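Local coordinates for BtGH115A (Bacteroides thetaiotaomicron, PDB 5BY3), which is a glycoside hydrolase of family GH115, a 4-O-methyl-alpha-glucuronidase with specificity for decorated arabinogalactans, at residues Gln339-Tyr344 with Asp360-Cys366; Lys385-Val390 with Gly425-Met429. All blocks are in the same frame, centred on the assembly; numbering follows the deposited sequence.

Contact 1 (Gln339-Tyr344 with Asp360-Cys366); sequences QVFIPY and DVTLMWC
The Trp365 indole is met obliquely by the Pro343 ring, whose CG lies 3.7 Å from Trp365 CZ3, while CB of Leu363 rests on one face of the indole, offset toward its rim. At the phenyl ring of Phe341 it is the edge that is used: Leu363 CD2 sits near the ring plane, 4.2 Å from Phe341 CD2. The Tyr344 ring, its CG anti to the backbone N (chi1 175°), has CD1 beside Cys366; Cys366 CB lies at the ring edge, in plane, and Cys366 SG approaches obliquely, 5.0 Å from the ring centroid. SG also packs on Tyr344 CB. The backbones of the two segments pair in a parallel ladder. Phe341 N donates to Thr362 O at 2.8 Å in a nearly straight bond, and Met364 N to Phe341 O at 2.7 Å, so both polar backbone atoms of Phe341 are engaged. Thr362 N reaches Gln339 O at 2.9 Å, tilted from the carbonyl plane. On the side of the sheet bearing Val340, Val340 CG2 and Ile342 CG1 both pack against CB of selenomethionine Met364, at 3.7 and 3.8 Å. Strand 339-341, helix 347-352 and strand 362-366 form a beta-alpha-beta unit of the TIM-barrel-type domain. Strand 290-291 flanks 339-341, strand 388-393 flanks 362-366, and Met429 of strand 429-433 touches Val340, Thr362 and Met364 from within the barrel.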
loop_
_atom_site.group_PDB
_atom_site.type_symbol
_atom_site.label_atom_id
_atom_site.label_comp_id
_atom_site.label_asym_id
_atom_site.label_seq_id
_atom_site.Cartn_x
_atom_site.Cartn_y
_atom_site.Cartn_z
ATOM N N GLN A 339 11.795 10.517 15.576
ATOM C CA GLN A 339 12.739 10.757 14.508
ATOM C C GLN A 339 12.835 9.583 13.543
ATOM O O GLN A 339 12.821 8.429 13.955
ATOM C CB GLN A 339 14.120 11.086 15.120
ATOM C CG GLN A 339 14.217 12.546 15.576
ATOM C CD GLN A 339 15.399 12.824 16.478
ATOM O OE1 GLN A 339 16.523 13.003 16.014
ATOM N NE2 GLN A 339 15.145 12.875 17.781
ATOM N N VAL A 340 12.966 9.865 12.252
ATOM C CA VAL A 340 13.084 8.769 11.294
ATOM C C VAL A 340 14.244 9.028 10.332
ATOM O O VAL A 340 14.476 10.156 9.898
ATOM C CB VAL A 340 11.716 8.482 10.561
ATOM C CG1 VAL A 340 11.276 9.641 9.672
ATOM C CG2 VAL A 340 11.746 7.184 9.732
ATOM N N PHE A 341 14.960 7.962 10.004
ATOM C CA PHE A 341 15.916 8.009 8.939
ATOM C C PHE A 341 15.492 6.993 7.882
ATOM O O PHE A 341 15.270 5.805 8.208
ATOM C CB PHE A 341 17.339 7.715 9.471
ATOM C CG PHE A 341 18.387 7.663 8.393
ATOM C CD1 PHE A 341 18.639 8.786 7.571
ATOM C CD2 PHE A 341 19.108 6.487 8.159
ATOM C CE1 PHE A 341 19.592 8.746 6.556
ATOM C CE2 PHE A 341 20.082 6.452 7.150
ATOM C CZ PHE A 341 20.314 7.581 6.358
ATOM N N ILE A 342 15.384 7.467 6.634
ATOM C CA ILE A 342 14.816 6.668 5.532
ATOM C C ILE A 342 15.837 6.451 4.425
ATOM O O ILE A 342 15.993 7.323 3.571
ATOM C CB ILE A 342 13.522 7.289 4.933
ATOM C CG1 ILE A 342 12.601 7.745 6.052
ATOM C CG2 ILE A 342 12.775 6.270 4.036
ATOM C CD1 ILE A 342 11.608 8.768 5.617
ATOM N N PRO A 343 16.554 5.300 4.453
ATOM C CA PRO A 343 17.509 4.945 3.383
ATOM C C PRO A 343 16.815 4.286 2.147
ATOM O O PRO A 343 16.799 3.061 1.962
ATOM C CB PRO A 343 18.517 4.037 4.091
ATOM C CG PRO A 343 17.746 3.413 5.213
ATOM C CD PRO A 343 16.551 4.285 5.526
ATOM N N TYR A 344 16.203 5.154 1.352
ATOM C CA TYR A 344 15.501 4.837 0.123
ATOM C C TYR A 344 16.477 5.056 -1.037
ATOM O O TYR A 344 17.344 5.954 -0.966
ATOM C CB TYR A 344 14.306 5.790 0.020
ATOM C CG TYR A 344 13.482 5.725 -1.230
ATOM C CD1 TYR A 344 12.789 4.566 -1.591
ATOM C CD2 TYR A 344 13.381 6.835 -2.056
ATOM C CE1 TYR A 344 12.015 4.523 -2.753
ATOM C CE2 TYR A 344 12.607 6.821 -3.215
ATOM C CZ TYR A 344 11.923 5.668 -3.572
ATOM O OH TYR A 344 11.159 5.678 -4.736
ATOM N N ASP A 360 18.108 6.053 19.031
ATOM C CA ASP A 360 16.715 6.431 19.208
ATOM C C ASP A 360 15.988 6.668 17.861
ATOM O O ASP A 360 14.766 6.577 17.797
ATOM C CB ASP A 360 16.601 7.660 20.113
ATOM C CG ASP A 360 17.363 8.877 19.574
ATOM O OD1 ASP A 360 18.614 8.846 19.579
ATOM O OD2 ASP A 360 16.706 9.869 19.164
ATOM N N VAL A 361 16.752 6.953 16.803
ATOM C CA VAL A 361 16.190 7.238 15.479
ATOM C C VAL A 361 15.635 5.970 14.817
ATOM O O VAL A 361 16.339 4.945 14.675
ATOM C CB VAL A 361 17.173 8.009 14.563
ATOM C CG1 VAL A 361 16.538 8.335 13.212
ATOM C CG2 VAL A 361 17.645 9.286 15.245
ATOM N N THR A 362 14.345 6.031 14.477
ATOM C CA THR A 362 13.699 4.920 13.749
ATOM C C THR A 362 14.378 4.735 12.404
ATOM O O THR A 362 14.570 5.717 11.672
ATOM C CB THR A 362 12.193 5.196 13.526
ATOM O OG1 THR A 362 11.617 5.715 14.738
ATOM C CG2 THR A 362 11.457 3.920 13.072
ATOM N N LEU A 363 14.772 3.500 12.091
ATOM C CA LEU A 363 15.342 3.216 10.760
ATOM C C LEU A 363 14.227 2.749 9.795
ATOM O O LEU A 363 13.568 1.725 10.035
ATOM C CB LEU A 363 16.439 2.161 10.841
ATOM C CG LEU A 363 17.726 2.401 11.658
ATOM C CD1 LEU A 363 18.594 1.166 11.584
ATOM C CD2 LEU A 363 18.536 3.612 11.198
HETATM N N MSE A 364 14.021 3.472 8.700
HETATM C CA MSE A 364 12.915 3.102 7.808
HETATM C C MSE A 364 13.324 2.399 6.528
HETATM O O MSE A 364 13.781 3.007 5.565
HETATM C CB MSE A 364 11.967 4.259 7.533
HETATM C CG MSE A 364 10.609 3.672 7.161
HETATM SE SE MSE A 364 9.524 5.170 6.527
HETATM C CE MSE A 364 8.392 4.966 8.099
ATOM N N TRP A 365 13.096 1.100 6.494
ATOM C CA TRP A 365 13.398 0.332 5.294
ATOM C C TRP A 365 12.386 0.597 4.173
ATOM O O TRP A 365 11.268 1.089 4.412
ATOM C CB TRP A 365 13.554 -1.143 5.663
ATOM C CG TRP A 365 14.427 -1.270 6.887
ATOM C CD1 TRP A 365 14.062 -1.727 8.130
ATOM C CD2 TRP A 365 15.800 -0.860 6.996
ATOM N NE1 TRP A 365 15.129 -1.660 8.998
ATOM C CE2 TRP A 365 16.210 -1.132 8.331
ATOM C CE3 TRP A 365 16.726 -0.309 6.097
ATOM C CZ2 TRP A 365 17.510 -0.874 8.778
ATOM C CZ3 TRP A 365 18.025 -0.048 6.552
ATOM C CH2 TRP A 365 18.395 -0.324 7.870
ATOM N N CYS A 366 12.811 0.308 2.950
ATOM C CA CYS A 366 12.019 0.623 1.776
ATOM C C CYS A 366 11.777 -0.584 0.895
ATOM O O CYS A 366 12.626 -1.459 0.818
ATOM C CB CYS A 366 12.731 1.699 0.981
ATOM S SG CYS A 366 12.652 3.227 1.899
#

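Contact 2 (Lys385-Val390 with Gly425-Met429)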
loop_
_atom_site.group_PDB
_atom_site.type_symbol
_atom_site.label_atom_id
_atom_site.label_comp_id
_atom_site.label_asym_id
_atom_site.label_seq_id
_atom_site.Cartn_x
_atom_site.Cartn_y
_atom_site.Cartn_z
ATOM N N LYS A 385 16.685 0.954 20.059
ATOM C CA LYS A 385 15.609 1.563 20.825
ATOM C C LYS A 385 14.584 2.287 19.914
ATOM O O LYS A 385 13.401 2.314 20.227
ATOM C CB LYS A 385 16.212 2.499 21.905
ATOM C CG LYS A 385 15.247 3.397 22.681
ATOM C CD LYS A 385 15.932 4.714 23.079
ATOM C CE LYS A 385 14.997 5.729 23.771
ATOM N NZ LYS A 385 15.708 6.571 24.789
ATOM N N GLY A 386 15.042 2.848 18.797
ATOM C CA GLY A 386 14.174 3.544 17.835
ATOM C C GLY A 386 13.274 2.684 16.927
ATOM O O GLY A 386 12.426 3.224 16.173
ATOM N N GLY A 387 13.442 1.364 17.027
ATOM C CA GLY A 387 12.736 0.354 16.231
ATOM C C GLY A 387 12.985 0.428 14.723
ATOM O O GLY A 387 13.833 1.177 14.247
ATOM N N ASN A 388 12.209 -0.330 13.956
ATOM C CA ASN A 388 12.338 -0.324 12.502
ATOM C C ASN A 388 11.016 -0.102 11.797
ATOM O O ASN A 388 10.010 -0.724 12.158
ATOM C CB ASN A 388 13.004 -1.612 12.022
ATOM C CG ASN A 388 14.442 -1.736 12.502
ATOM O OD1 ASN A 388 15.368 -1.395 11.776
ATOM N ND2 ASN A 388 14.630 -2.212 13.738
ATOM N N GLY A 389 11.044 0.780 10.793
ATOM C CA GLY A 389 9.895 1.071 9.956
ATOM C C GLY A 389 9.998 0.561 8.519
ATOM O O GLY A 389 11.025 -0.009 8.110
ATOM N N VAL A 390 8.919 0.758 7.756
ATOM C CA VAL A 390 8.883 0.450 6.320
ATOM C C VAL A 390 8.008 1.442 5.549
ATOM O O VAL A 390 6.925 1.839 6.026
ATOM C CB VAL A 390 8.517 -1.042 6.011
ATOM C CG1 VAL A 390 7.067 -1.386 6.347
ATOM C CG2 VAL A 390 8.862 -1.411 4.571
ATOM N N GLY A 425 10.582 -8.024 12.599
ATOM C CA GLY A 425 10.832 -6.960 13.555
ATOM C C GLY A 425 10.652 -5.532 13.062
ATOM O O GLY A 425 11.039 -4.599 13.771
ATOM N N ILE A 426 10.057 -5.345 11.873
ATOM C CA ILE A 426 9.668 -3.987 11.424
ATOM C C ILE A 426 8.289 -3.671 12.045
ATOM O O ILE A 426 7.251 -4.044 11.483
ATOM C CB ILE A 426 9.668 -3.850 9.886
ATOM C CG1 ILE A 426 11.054 -4.181 9.333
ATOM C CG2 ILE A 426 9.184 -2.466 9.461
ATOM C CD1 ILE A 426 11.218 -4.191 7.819
ATOM N N GLN A 427 8.289 -3.007 13.207
ATOM C CA GLN A 427 7.076 -2.862 14.029
ATOM C C GLN A 427 6.793 -1.442 14.527
ATOM O O GLN A 427 5.815 -1.188 15.260
ATOM C CB GLN A 427 7.134 -3.790 15.241
ATOM C CG GLN A 427 7.422 -5.255 14.954
ATOM C CD GLN A 427 7.224 -6.160 16.174
ATOM O OE1 GLN A 427 6.891 -5.710 17.279
ATOM N NE2 GLN A 427 7.420 -7.447 15.967
ATOM N N LYS A 428 7.646 -0.510 14.162
ATOM C CA LYS A 428 7.501 0.812 14.715
ATOM C C LYS A 428 6.608 1.694 13.810
ATOM O O LYS A 428 5.731 2.433 14.300
ATOM C CB LYS A 428 8.905 1.418 14.939
ATOM C CG LYS A 428 8.951 2.758 15.642
ATOM C CD LYS A 428 8.672 2.663 17.135
ATOM C CE LYS A 428 9.031 4.004 17.762
ATOM N NZ LYS A 428 9.358 3.881 19.215
HETATM N N MSE A 429 6.824 1.601 12.502
HETATM C CA MSE A 429 6.340 2.606 11.593
HETATM C C MSE A 429 6.139 2.020 10.221
HETATM O O MSE A 429 7.088 1.532 9.583
HETATM C CB MSE A 429 7.378 3.728 11.565
HETATM C CG MSE A 429 6.840 5.113 11.246
HETATM SE SE MSE A 429 8.245 6.510 11.301
HETATM C CE MSE A 429 8.549 6.445 13.261
#
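Asn388 O faces the turn at Ile426-Lys428, where two segments whose end-to-end directions lie 74° apart meet as strand 388-393 and the loop entering strand 429-433 come together in the parallel barrel sheet. This is the return of a beta-alpha-beta crossover: helix 411-423 ends in a Schellman motif with Gly425, at positive phi, as its C-prime residue, and the chain then turns back beside strand 388-393. Lys428 N donates to Asn388 O at 3.1 Å; the bond is fairly straight at hydrogen (168°), but the donor stands above the carbonyl plane. The CA of Ile426 makes a further CH...O contact with the same oxygen, at 3.4 Å. Val390 N also points to Met429 O, a bond that is doubtful because the oxygen is crowded in the model.

Ile426 and Lys428 carry the side-chain packing. CG2 of Ile426, the branch anti to the backbone N, sits against the backbone of Asn388 and Gly389, 3.3 Å from both Asn388 O and Gly389 C, and continues to Val390 CB at 3.8 Å; the Ile426 and Val390 side chains cross at about a right angle. Asn388 ND2 bonds Glu381 O, and its OD1 goes to Trp365 of contact 1. Lys428 bends at chi2 (74°), and its aliphatic chain passes along Gly386 O on its way to a salt bridge with Glu161, bringing Lys428 CG to 3.5 Å from Gly386 O.

Contacts 1 and 2 lie in series along the chain, their centres about 8 Å apart, and meet where strands 362-366 and 388-393 are neighbours in the eight-stranded parallel sheet. Leu363 O and Gly389 N are 2.8 Å apart, a probable hydrogen bond, and the Trp365 NE1 to Asn388 OD1 distance is also 2.8 Å. Thr362 OG1 approaches Gly386 O to 3.0 Å, tying in the loop before the second strand. Together the two contacts take in four consecutive strands of the sheet, 339-341, 362-366, 388-393 and 429-433. The nickel ion seen in the crystal is associated with Leu404 and Asp436, outside all four segments.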